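Local coordinates for protein endo-1,4-beta-xylanase C (Paenibacillus barcinonensis, PDB 4XUR) that cleaves beta-1,4-xylosidic linkages within xylan as an endoxylanase and is represented here by its second CBM22 xylan-binding domain, with xylotetraose bound, at residues A[55-67]-A[139-153]. Sequence-based numbering, arbitrary orientation.
Sequences RSETYHGPLVEVL and ISGLRMYAETPWKQS. With XYP (beta-D-xylopyranose), chain D; XYP (beta-D-xylopyranose), chain B.
E65 and R143 face each other as a non-hydrogen-bonded antiparallel pair, and the glutamate braces the pairing near its end with both carboxylate oxygens. OE1 takes R143 NE at 2.8 Å in a nearly straight salt bridge, in the guanidinium plane but above the carboxylate's, the planes 79° apart. OE2 accepts L142 N (2.8 Å) on its syn side and L67 N on its anti lone pair; CG anti to the backbone N and a bend at chi2 (67°) fold the carboxylate back to these amides. A water joins E65 OE1, R143 NH2 and S140 O. A glutamine in place of E65 would probably lose this countercharge of R143 and, with one oxygen left, fail to supply both R143 NE and the two amides. V64 and M144 exchange two backbone bonds, A146 N reaches P62 O, and V66 N donates to L142 O. A146 O, buried without a hydrogen-bond partner, meets G61 CA at 3.2 Å. R55 NH2 gives T148 OG1 a straight bond (2.9 Å), while NE and NH2 hold H60 O; T148 OG1 also bonds D160. The segments supply four of the six xylan-pocket residues, R31 and Y110 completing it: E147 accepts O2 (OE1, 2.5 Å) and O3 (OE2, 2.8 Å) of one xylose, Y145 OH donates to that O2, W150 lays a face on this sugar, and Y59 stacks over the next. Strand 63-65 is one edge of a four-stranded antiparallel sheet; 139-147 lies between it and 90-101, where E98 and E100 also pair with R143, while M144 packs against strands 75-83 and 164-173 of the other sheet.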
ATOM      1  N   ARG A  55      12.078   6.055  -4.681  1.00 13.26           N
ATOM      2  CA  ARG A  55      10.846   6.811  -4.844  1.00 13.49           C
ATOM      3  C   ARG A  55      11.209   8.242  -5.285  1.00 13.92           C
ATOM      4  O   ARG A  55      12.093   8.848  -4.717  1.00 13.64           O
ATOM      5  CB  ARG A  55      10.029   6.817  -3.546  1.00 12.90           C
ATOM      6  CG  ARG A  55       9.716   5.425  -2.956  1.00 13.30           C
ATOM      7  CD  ARG A  55       9.015   5.516  -1.575  1.00 13.78           C
ATOM      8  NE  ARG A  55       7.678   6.180  -1.683  1.00 13.84           N
ATOM      9  CZ  ARG A  55       7.294   7.250  -0.998  1.00 12.94           C
ATOM     10  NH1 ARG A  55       8.070   7.840  -0.132  1.00 13.13           N
ATOM     11  NH2 ARG A  55       6.061   7.785  -1.216  1.00 13.47           N
ATOM     12  N   SER A  56      10.526   8.732  -6.299  1.00 14.02           N
ATOM     13  CA  SER A  56      10.758  10.143  -6.745  1.00 13.76           C
ATOM     14  C   SER A  56       9.401  10.838  -6.957  1.00 15.16           C
ATOM     15  O   SER A  56       9.328  11.899  -7.623  1.00 14.23           O
ATOM     16  CB  SER A  56      11.600  10.158  -8.012  1.00 14.57           C
ATOM     17  OG  SER A  56      11.008   9.560  -9.132  1.00 15.24           O
ATOM     18  N   GLU A  57       8.351  10.252  -6.402  1.00 13.47           N
ATOM     19  CA  GLU A  57       7.067  10.902  -6.274  1.00 13.03           C
ATOM     20  C   GLU A  57       6.400  10.444  -4.965  1.00 12.49           C
ATOM     21  O   GLU A  57       6.754   9.394  -4.389  1.00 12.20           O
ATOM     22  CB  GLU A  57       6.154  10.563  -7.470  1.00 13.71           C
ATOM     23  CG  GLU A  57       6.663  10.857  -8.866  1.00 15.71           C
ATOM     24  CD  GLU A  57       6.771  12.340  -9.225  1.00 15.53           C
ATOM     25  OE1 GLU A  57       6.289  13.205  -8.491  1.00 17.30           O
ATOM     26  OE2 GLU A  57       7.414  12.639 -10.288  1.00 19.33           O
ATOM     27  N   THR A  58       5.472  11.259  -4.448  1.00 11.92           N
ATOM     28  CA  THR A  58       4.778  10.910  -3.202  1.00 12.53           C
ATOM     29  C   THR A  58       3.969   9.668  -3.466  1.00 11.17           C
ATOM     30  O   THR A  58       3.765   8.857  -2.563  1.00 12.08           O
ATOM     31  CB  THR A  58       3.744  11.992  -2.731  1.00 12.50           C
ATOM     32  OG1 THR A  58       2.772  12.193  -3.772  1.00 13.36           O
ATOM     33  CG2 THR A  58       4.421  13.304  -2.391  1.00 13.49           C
ATOM     34  N   TYR A  59       3.507   9.537  -4.720  1.00 11.49           N
ATOM     35  CA  TYR A  59       2.628   8.425  -5.099  1.00 11.63           C
ATOM     36  C   TYR A  59       3.330   7.088  -5.440  1.00 11.62           C
ATOM     37  O   TYR A  59       2.633   6.080  -5.695  1.00 10.59           O
ATOM     38  CB  TYR A  59       1.681   8.869  -6.222  1.00 11.93           C
ATOM     39  CG  TYR A  59       2.307   9.266  -7.516  1.00 14.80           C
ATOM     40  CD1 TYR A  59       2.718   8.311  -8.441  1.00 15.15           C
ATOM     41  CD2 TYR A  59       2.475  10.626  -7.852  1.00 15.15           C
ATOM     42  CE1 TYR A  59       3.293   8.686  -9.657  1.00 17.61           C
ATOM     43  CE2 TYR A  59       3.041  11.004  -9.081  1.00 16.54           C
ATOM     44  CZ  TYR A  59       3.439  10.023  -9.971  1.00 16.80           C
ATOM     45  OH  TYR A  59       4.010  10.371 -11.200  1.00 18.54           O
ATOM     46  N   HIS A  60       4.652   7.072  -5.449  1.00 11.15           N
ATOM     47  CA  HIS A  60       5.414   5.826  -5.527  1.00 11.00           C
ATOM     48  C   HIS A  60       5.256   5.030  -4.237  1.00 10.23           C
ATOM     49  O   HIS A  60       5.411   5.557  -3.138  1.00 10.59           O
ATOM     50  CB  HIS A  60       6.903   6.110  -5.823  1.00 11.39           C
ATOM     51  CG  HIS A  60       7.136   6.673  -7.159  1.00 11.02           C
ATOM     52  ND1 HIS A  60       8.376   7.143  -7.572  1.00 11.44           N
ATOM     53  CD2 HIS A  60       6.317   6.807  -8.218  1.00 10.33           C
ATOM     54  CE1 HIS A  60       8.277   7.567  -8.823  1.00 11.88           C
ATOM     55  NE2 HIS A  60       7.046   7.370  -9.241  1.00 11.41           N
ATOM     56  N   GLY A  61       4.987   3.745  -4.382  1.00 10.26           N
ATOM     57  CA  GLY A  61       4.730   2.861  -3.258  1.00  9.95           C
ATOM     58  C   GLY A  61       4.309   1.490  -3.700  1.00  9.75           C
ATOM     59  O   GLY A  61       4.045   1.292  -4.905  1.00  9.95           O
ATOM     60  N   PRO A  62       4.294   0.519  -2.761  1.00  9.34           N
ATOM     61  CA  PRO A  62       3.989  -0.865  -3.167  1.00  8.69           C
ATOM     62  C   PRO A  62       2.464  -1.055  -3.366  1.00  7.89           C
ATOM     63  O   PRO A  62       1.705  -0.602  -2.517  1.00  7.97           O
ATOM     64  CB  PRO A  62       4.491  -1.684  -1.940  1.00  8.86           C
ATOM     65  CG  PRO A  62       4.297  -0.750  -0.785  1.00  9.15           C
ATOM     66  CD  PRO A  62       4.424   0.662  -1.309  1.00  9.73           C
ATOM     67  N   LEU A  63       2.087  -1.688  -4.437  1.00  7.81           N
ATOM     68  CA  LEU A  63       0.659  -1.884  -4.766  1.00  7.18           C
ATOM     69  C   LEU A  63       0.417  -3.347  -5.091  1.00  7.39           C
ATOM     70  O   LEU A  63       1.273  -4.007  -5.703  1.00  7.39           O
ATOM     71  CB  LEU A  63       0.300  -1.054  -5.990  1.00  7.91           C
ATOM     72  CG  LEU A  63      -1.081  -1.137  -6.657  1.00  7.57           C
ATOM     73  CD1 LEU A  63      -1.440   0.194  -7.348  1.00  8.32           C
ATOM     74  CD2 LEU A  63      -1.233  -2.233  -7.732  1.00  7.73           C
ATOM     75  N   VAL A  64      -0.781  -3.822  -4.764  1.00  6.94           N
ATOM     76  CA  VAL A  64      -1.287  -5.124  -5.188  1.00  7.69           C
ATOM     77  C   VAL A  64      -2.786  -5.113  -5.531  1.00  6.41           C
ATOM     78  O   VAL A  64      -3.613  -4.537  -4.805  1.00  6.55           O
ATOM     79  CB  VAL A  64      -0.911  -6.212  -4.109  1.00  7.27           C
ATOM     80  CG1 VAL A  64      -1.661  -6.018  -2.759  1.00  7.73           C
ATOM     81  CG2 VAL A  64      -1.204  -7.633  -4.643  1.00  7.66           C
ATOM     82  N   GLU A  65      -3.113  -5.767  -6.629  1.00  6.39           N
ATOM     83  CA  GLU A  65      -4.507  -5.978  -7.078  1.00  6.34           C
ATOM     84  C   GLU A  65      -5.189  -6.912  -6.055  1.00  6.00           C
ATOM     85  O   GLU A  65      -4.701  -8.050  -5.819  1.00  6.05           O
ATOM     86  CB  GLU A  65      -4.539  -6.594  -8.469  1.00  6.86           C
ATOM     87  CG  GLU A  65      -5.939  -6.956  -8.946  1.00  7.15           C
ATOM     88  CD  GLU A  65      -6.834  -5.784  -9.193  1.00  6.98           C
ATOM     89  OE1 GLU A  65      -6.549  -5.036 -10.153  1.00  6.71           O
ATOM     90  OE2 GLU A  65      -7.861  -5.578  -8.462  1.00  7.18           O
ATOM     91  N   VAL A  66      -6.308  -6.478  -5.499  1.00  5.64           N
ATOM     92  CA  VAL A  66      -7.035  -7.362  -4.558  1.00  5.63           C
ATOM     93  C   VAL A  66      -8.510  -7.685  -4.891  1.00  5.91           C
ATOM     94  O   VAL A  66      -9.130  -8.445  -4.165  1.00  5.82           O
ATOM     95  CB  VAL A  66      -6.948  -6.842  -3.118  1.00  5.94           C
ATOM     96  CG1 VAL A  66      -5.445  -6.830  -2.644  1.00  6.04           C
ATOM     97  CG2 VAL A  66      -7.656  -5.511  -2.970  1.00  6.18           C
ATOM     98  N   LEU A  67      -9.047  -7.070  -5.913  1.00  5.44           N
ATOM     99  CA  LEU A  67     -10.460  -7.323  -6.333  1.00  5.75           C
ATOM    100  C   LEU A  67     -10.774  -8.844  -6.410  1.00  5.31           C
ATOM    101  O   LEU A  67     -11.763  -9.257  -5.853  1.00  5.60           O
ATOM    102  CB  LEU A  67     -10.803  -6.676  -7.615  1.00  5.88           C
ATOM    103  CG  LEU A  67     -12.317  -6.659  -7.892  1.00  5.85           C
ATOM    104  CD1 LEU A  67     -13.139  -6.041  -6.736  1.00  5.85           C
ATOM    105  CD2 LEU A  67     -12.571  -5.854  -9.153  1.00  6.28           C
ATOM    106  N   ILE A 139     -16.893  -1.921 -11.863  1.00  8.60           N
ATOM    107  CA  ILE A 139     -15.603  -2.053 -11.266  1.00  8.30           C
ATOM    108  C   ILE A 139     -14.857  -3.251 -11.837  1.00  7.93           C
ATOM    109  O   ILE A 139     -15.431  -4.328 -11.902  1.00  8.70           O
ATOM    110  CB  ILE A 139     -15.637  -2.121  -9.692  1.00  8.59           C
ATOM    111  CG1 ILE A 139     -14.249  -2.016  -9.012  1.00  9.80           C
ATOM    112  CG2 ILE A 139     -16.408  -3.346  -9.160  1.00  8.31           C
ATOM    113  CD1 ILE A 139     -13.662  -0.660  -8.840  1.00  9.86           C
ATOM    114  N   SER A 140     -13.581  -3.045 -12.224  1.00  8.30           N
ATOM    115  CA  SER A 140     -12.744  -4.075 -12.833  1.00  8.29           C
ATOM    116  C   SER A 140     -11.332  -4.211 -12.239  1.00  8.16           C
ATOM    117  O   SER A 140     -10.602  -5.162 -12.601  1.00  7.83           O
ATOM    118  CB  SER A 140     -12.663  -3.893 -14.351  1.00  7.89           C
ATOM    119  OG  SER A 140     -12.090  -2.628 -14.699  1.00  8.96           O
ATOM    120  N   GLY A 141     -10.949  -3.295 -11.400  1.00  8.40           N
ATOM    121  CA  GLY A 141      -9.715  -3.361 -10.542  1.00  8.23           C
ATOM    122  C   GLY A 141      -9.826  -2.578  -9.263  1.00  8.10           C
ATOM    123  O   GLY A 141     -10.437  -1.508  -9.215  1.00  7.81           O
ATOM    124  N   LEU A 142      -9.301  -3.140  -8.180  1.00  7.61           N
ATOM    125  CA  LEU A 142      -9.261  -2.475  -6.912  1.00  8.30           C
ATOM    126  C   LEU A 142      -7.965  -2.914  -6.220  1.00  8.05           C
ATOM    127  O   LEU A 142      -7.863  -4.052  -5.759  1.00  6.98           O
ATOM    128  CB  LEU A 142     -10.486  -2.873  -6.052  1.00  8.08           C
ATOM    129  CG  LEU A 142     -10.731  -2.155  -4.697  1.00  8.30           C
ATOM    130  CD1 LEU A 142     -12.236  -2.127  -4.334  1.00  8.42           C
ATOM    131  CD2 LEU A 142      -9.969  -2.762  -3.564  1.00  9.18           C
ATOM    132  N   ARG A 143      -7.024  -1.997  -6.130  1.00  7.67           N
ATOM    133  CA  ARG A 143      -5.664  -2.349  -5.686  1.00  7.77           C
ATOM    134  C   ARG A 143      -5.343  -1.536  -4.483  1.00  7.99           C
ATOM    135  O   ARG A 143      -5.511  -0.297  -4.458  1.00  7.05           O
ATOM    136  CB  ARG A 143      -4.668  -2.062  -6.810  1.00  7.45           C
ATOM    137  CG  ARG A 143      -4.997  -2.683  -8.140  1.00  8.24           C
ATOM    138  CD  ARG A 143      -5.359  -1.667  -9.200  1.00  8.11           C
ATOM    139  NE  ARG A 143      -5.925  -2.287 -10.436  1.00  9.08           N
ATOM    140  CZ  ARG A 143      -6.035  -1.727 -11.614  1.00  9.68           C
ATOM    141  NH1 ARG A 143      -5.642  -0.489 -11.875  1.00 10.26           N
ATOM    142  NH2 ARG A 143      -6.532  -2.450 -12.608  1.00 10.04           N
ATOM    143  N   MET A 144      -4.875  -2.217  -3.463  1.00  8.27           N
ATOM    144  CA  MET A 144      -4.431  -1.517  -2.265  1.00  8.83           C
ATOM    145  C   MET A 144      -2.988  -1.058  -2.445  1.00  8.96           C
ATOM    146  O   MET A 144      -2.204  -1.735  -3.054  1.00  9.22           O
ATOM    147  CB  MET A 144      -4.571  -2.366  -1.042  1.00 11.02           C
ATOM    148  CG  MET A 144      -3.655  -3.578  -0.977  1.00 11.42           C
ATOM    149  SD  MET A 144      -3.885  -4.410   0.609  1.00 15.91           S
ATOM    150  CE  MET A 144      -3.259  -3.138   1.709  1.00 13.17           C
ATOM    151  N   TYR A 145      -2.618   0.106  -1.891  1.00  8.51           N
ATOM    152  CA  TYR A 145      -1.241   0.537  -1.947  1.00  8.40           C
ATOM    153  C   TYR A 145      -0.884   1.445  -0.795  1.00  8.42           C
ATOM    154  O   TYR A 145      -1.808   1.968  -0.124  1.00  8.13           O
ATOM    155  CB  TYR A 145      -0.886   1.199  -3.305  1.00  8.61           C
ATOM    156  CG  TYR A 145      -1.529   2.509  -3.644  1.00  8.50           C
ATOM    157  CD1 TYR A 145      -2.779   2.525  -4.233  1.00  8.25           C
ATOM    158  CD2 TYR A 145      -0.845   3.730  -3.490  1.00  8.38           C
ATOM    159  CE1 TYR A 145      -3.370   3.718  -4.599  1.00  8.58           C
ATOM    160  CE2 TYR A 145      -1.426   4.942  -3.847  1.00  8.37           C
ATOM    161  CZ  TYR A 145      -2.675   4.921  -4.431  1.00  8.69           C
ATOM    162  OH  TYR A 145      -3.299   6.105  -4.823  1.00  9.51           O
ATOM    163  N   ALA A 146       0.425   1.602  -0.560  1.00  8.32           N
ATOM    164  CA  ALA A 146       0.885   2.574   0.436  1.00  9.16           C
ATOM    165  C   ALA A 146       1.633   3.680  -0.237  1.00  9.74           C
ATOM    166  O   ALA A 146       2.294   3.480  -1.233  1.00  9.86           O
ATOM    167  CB  ALA A 146       1.816   1.898   1.471  1.00  9.70           C
ATOM    168  N   GLU A 147       1.570   4.873   0.385  1.00  9.76           N
ATOM    169  CA  GLU A 147       2.218   6.060  -0.170  1.00 10.31           C
ATOM    170  C   GLU A 147       2.382   7.109   0.925  1.00 10.47           C
ATOM    171  O   GLU A 147       1.958   6.933   2.034  1.00 10.19           O
ATOM    172  CB  GLU A 147       1.391   6.643  -1.285  1.00  9.88           C
ATOM    173  CG  GLU A 147       0.013   7.160  -0.851  1.00 10.19           C
ATOM    174  CD  GLU A 147      -0.776   7.717  -1.995  1.00 10.64           C
ATOM    175  OE1 GLU A 147      -0.190   8.137  -3.050  1.00 10.38           O
ATOM    176  OE2 GLU A 147      -2.018   7.759  -1.851  1.00  9.81           O
ATOM    177  N   THR A 148       3.039   8.216   0.579  1.00 11.26           N
ATOM    178  CA  THR A 148       3.051   9.419   1.456  1.00 11.29           C
ATOM    179  C   THR A 148       2.015  10.454   0.949  1.00 12.38           C
ATOM    180  O   THR A 148       1.482  10.373  -0.155  1.00 12.17           O
ATOM    181  CB  THR A 148       4.465  10.030   1.552  1.00 11.90           C
ATOM    182  OG1 THR A 148       5.068  10.130   0.263  1.00 12.32           O
ATOM    183  CG2 THR A 148       5.297   9.152   2.362  1.00 11.75           C
ATOM    184  N   PRO A 149       1.710  11.421   1.808  1.00 13.97           N
ATOM    185  CA  PRO A 149       0.609  12.356   1.380  1.00 15.41           C
ATOM    186  C   PRO A 149       0.869  13.078   0.072  1.00 19.15           C
ATOM    187  O   PRO A 149       1.946  13.517  -0.209  1.00 18.34           O
ATOM    188  CB  PRO A 149       0.560  13.335   2.564  1.00 15.78           C
ATOM    189  CG  PRO A 149       0.973  12.537   3.743  1.00 15.32           C
ATOM    190  CD  PRO A 149       2.071  11.625   3.200  1.00 15.04           C
ATOM    191  N   TRP A 150      -0.184  13.189  -0.743  1.00 24.77           N
ATOM    192  CA  TRP A 150      -0.149  13.694  -2.087  1.00 29.23           C
ATOM    193  C   TRP A 150       0.114  15.207  -2.270  1.00 33.42           C
ATOM    194  O   TRP A 150      -0.308  15.955  -1.426  1.00 33.72           O
ATOM    195  CB  TRP A 150      -1.591  13.420  -2.565  1.00 30.39           C
ATOM    196  CG  TRP A 150      -1.986  14.177  -3.658  1.00 33.41           C
ATOM    197  CD1 TRP A 150      -2.910  15.235  -3.686  1.00 34.69           C
ATOM    198  CD2 TRP A 150      -1.506  14.003  -4.958  1.00 32.46           C
ATOM    199  NE1 TRP A 150      -2.997  15.715  -4.980  1.00 34.98           N
ATOM    200  CE2 TRP A 150      -2.141  14.973  -5.778  1.00 35.83           C
ATOM    201  CE3 TRP A 150      -0.562  13.157  -5.517  1.00 29.99           C
ATOM    202  CZ2 TRP A 150      -1.879  15.067  -7.129  1.00 34.05           C
ATOM    203  CZ3 TRP A 150      -0.307  13.253  -6.811  1.00 33.69           C
ATOM    204  CH2 TRP A 150      -0.961  14.191  -7.637  1.00 34.68           C
ATOM    205  N   LYS A 151       0.812  15.705  -3.298  1.00 42.39           N
ATOM    206  CA  LYS A 151       2.187  15.340  -3.729  1.00 44.36           C
ATOM    207  C   LYS A 151       3.155  16.599  -3.688  1.00 50.31           C
ATOM    208  O   LYS A 151       3.903  16.742  -2.720  1.00 44.77           O
ATOM    209  CB  LYS A 151       2.242  14.664  -5.081  1.00 46.06           C
ATOM    210  CG  LYS A 151       3.680  14.408  -5.531  1.00 46.04           C
ATOM    211  CD  LYS A 151       3.822  13.941  -6.961  1.00 49.09           C
ATOM    212  CE  LYS A 151       2.639  14.366  -7.846  1.00 45.69           C
ATOM    213  NZ  LYS A 151       2.983  14.581  -9.293  1.00 45.19           N
ATOM    214  N   GLN A 152       3.248  17.531  -4.652  1.00 55.08           N
ATOM    215  CA  GLN A 152       2.798  17.612  -6.017  1.00 55.00           C
ATOM    216  C   GLN A 152       4.153  17.721  -6.733  1.00 58.05           C
ATOM    217  O   GLN A 152       5.018  18.434  -6.211  1.00 53.29           O
ATOM    218  CB  GLN A 152       2.029  18.935  -6.196  1.00 60.34           C
ATOM    219  CG  GLN A 152       0.833  19.199  -5.253  1.00 59.73           C
ATOM    220  CD  GLN A 152       0.886  20.618  -4.639  1.00 60.55           C
ATOM    221  OE1 GLN A 152       1.887  20.997  -4.004  1.00 55.30           O
ATOM    222  NE2 GLN A 152      -0.186  21.389  -4.809  1.00 52.11           N
ATOM    223  N   SER A 153       4.337  17.058  -7.895  1.00 60.98           N
ATOM    224  CA  SER A 153       5.681  16.864  -8.570  1.00 57.88           C
ATOM    225  C   SER A 153       6.482  18.144  -8.501  1.00 55.45           C
ATOM    226  O   SER A 153       7.648  18.166  -8.074  1.00 51.87           O
ATOM    227  CB  SER A 153       5.561  16.441 -10.059  1.00 59.84           C
ATOM    228  OG  SER A 153       6.773  15.893 -10.586  1.00 58.39           O
TER
HETATM  229  C1  XYP D   3      -2.581   9.777  -6.932  1.00 15.51           C
HETATM  230  C2  XYP D   3      -2.252   9.713  -5.441  1.00 15.36           C
HETATM  231  C3  XYP D   3      -3.508   9.694  -4.577  1.00 15.41           C
HETATM  232  C4  XYP D   3      -4.453  10.839  -5.012  1.00 16.28           C
HETATM  233  C5  XYP D   3      -4.664  10.843  -6.528  1.00 14.96           C
HETATM  234  O2  XYP D   3      -1.537   8.514  -5.169  1.00 13.13           O
HETATM  235  O3  XYP D   3      -3.189   9.854  -3.218  1.00 16.47           O
HETATM  236  O4  XYP D   3      -5.716  10.616  -4.342  1.00 16.45           O
HETATM  237  O5  XYP D   3      -3.422  10.953  -7.191  1.00 17.65           O
HETATM  238  C1  XYP B   2      -0.175   8.177 -11.199  1.00 18.73           C
HETATM  239  C2  XYP B   2      -0.605   9.608 -11.290  1.00 20.51           C
HETATM  240  C3  XYP B   2      -0.680  10.269  -9.946  1.00 18.99           C
HETATM  241  C4  XYP B   2      -1.522   9.396  -8.995  1.00 18.86           C
HETATM  242  C5  XYP B   2      -1.038   7.954  -9.007  1.00 16.32           C
HETATM  243  O2  XYP B   2       0.345  10.336 -12.147  1.00 20.22           O
HETATM  244  O3  XYP B   2      -1.291  11.550 -10.035  1.00 20.10           O
HETATM  245  O4  XYP B   2      -1.406   9.904  -7.701  1.00 18.84           O
HETATM  246  O5  XYP B   2      -1.080   7.436 -10.326  1.00 18.23           O
HETATM  247  O   HOH W   1      -7.681  -5.198 -12.861  1.00 14.66           O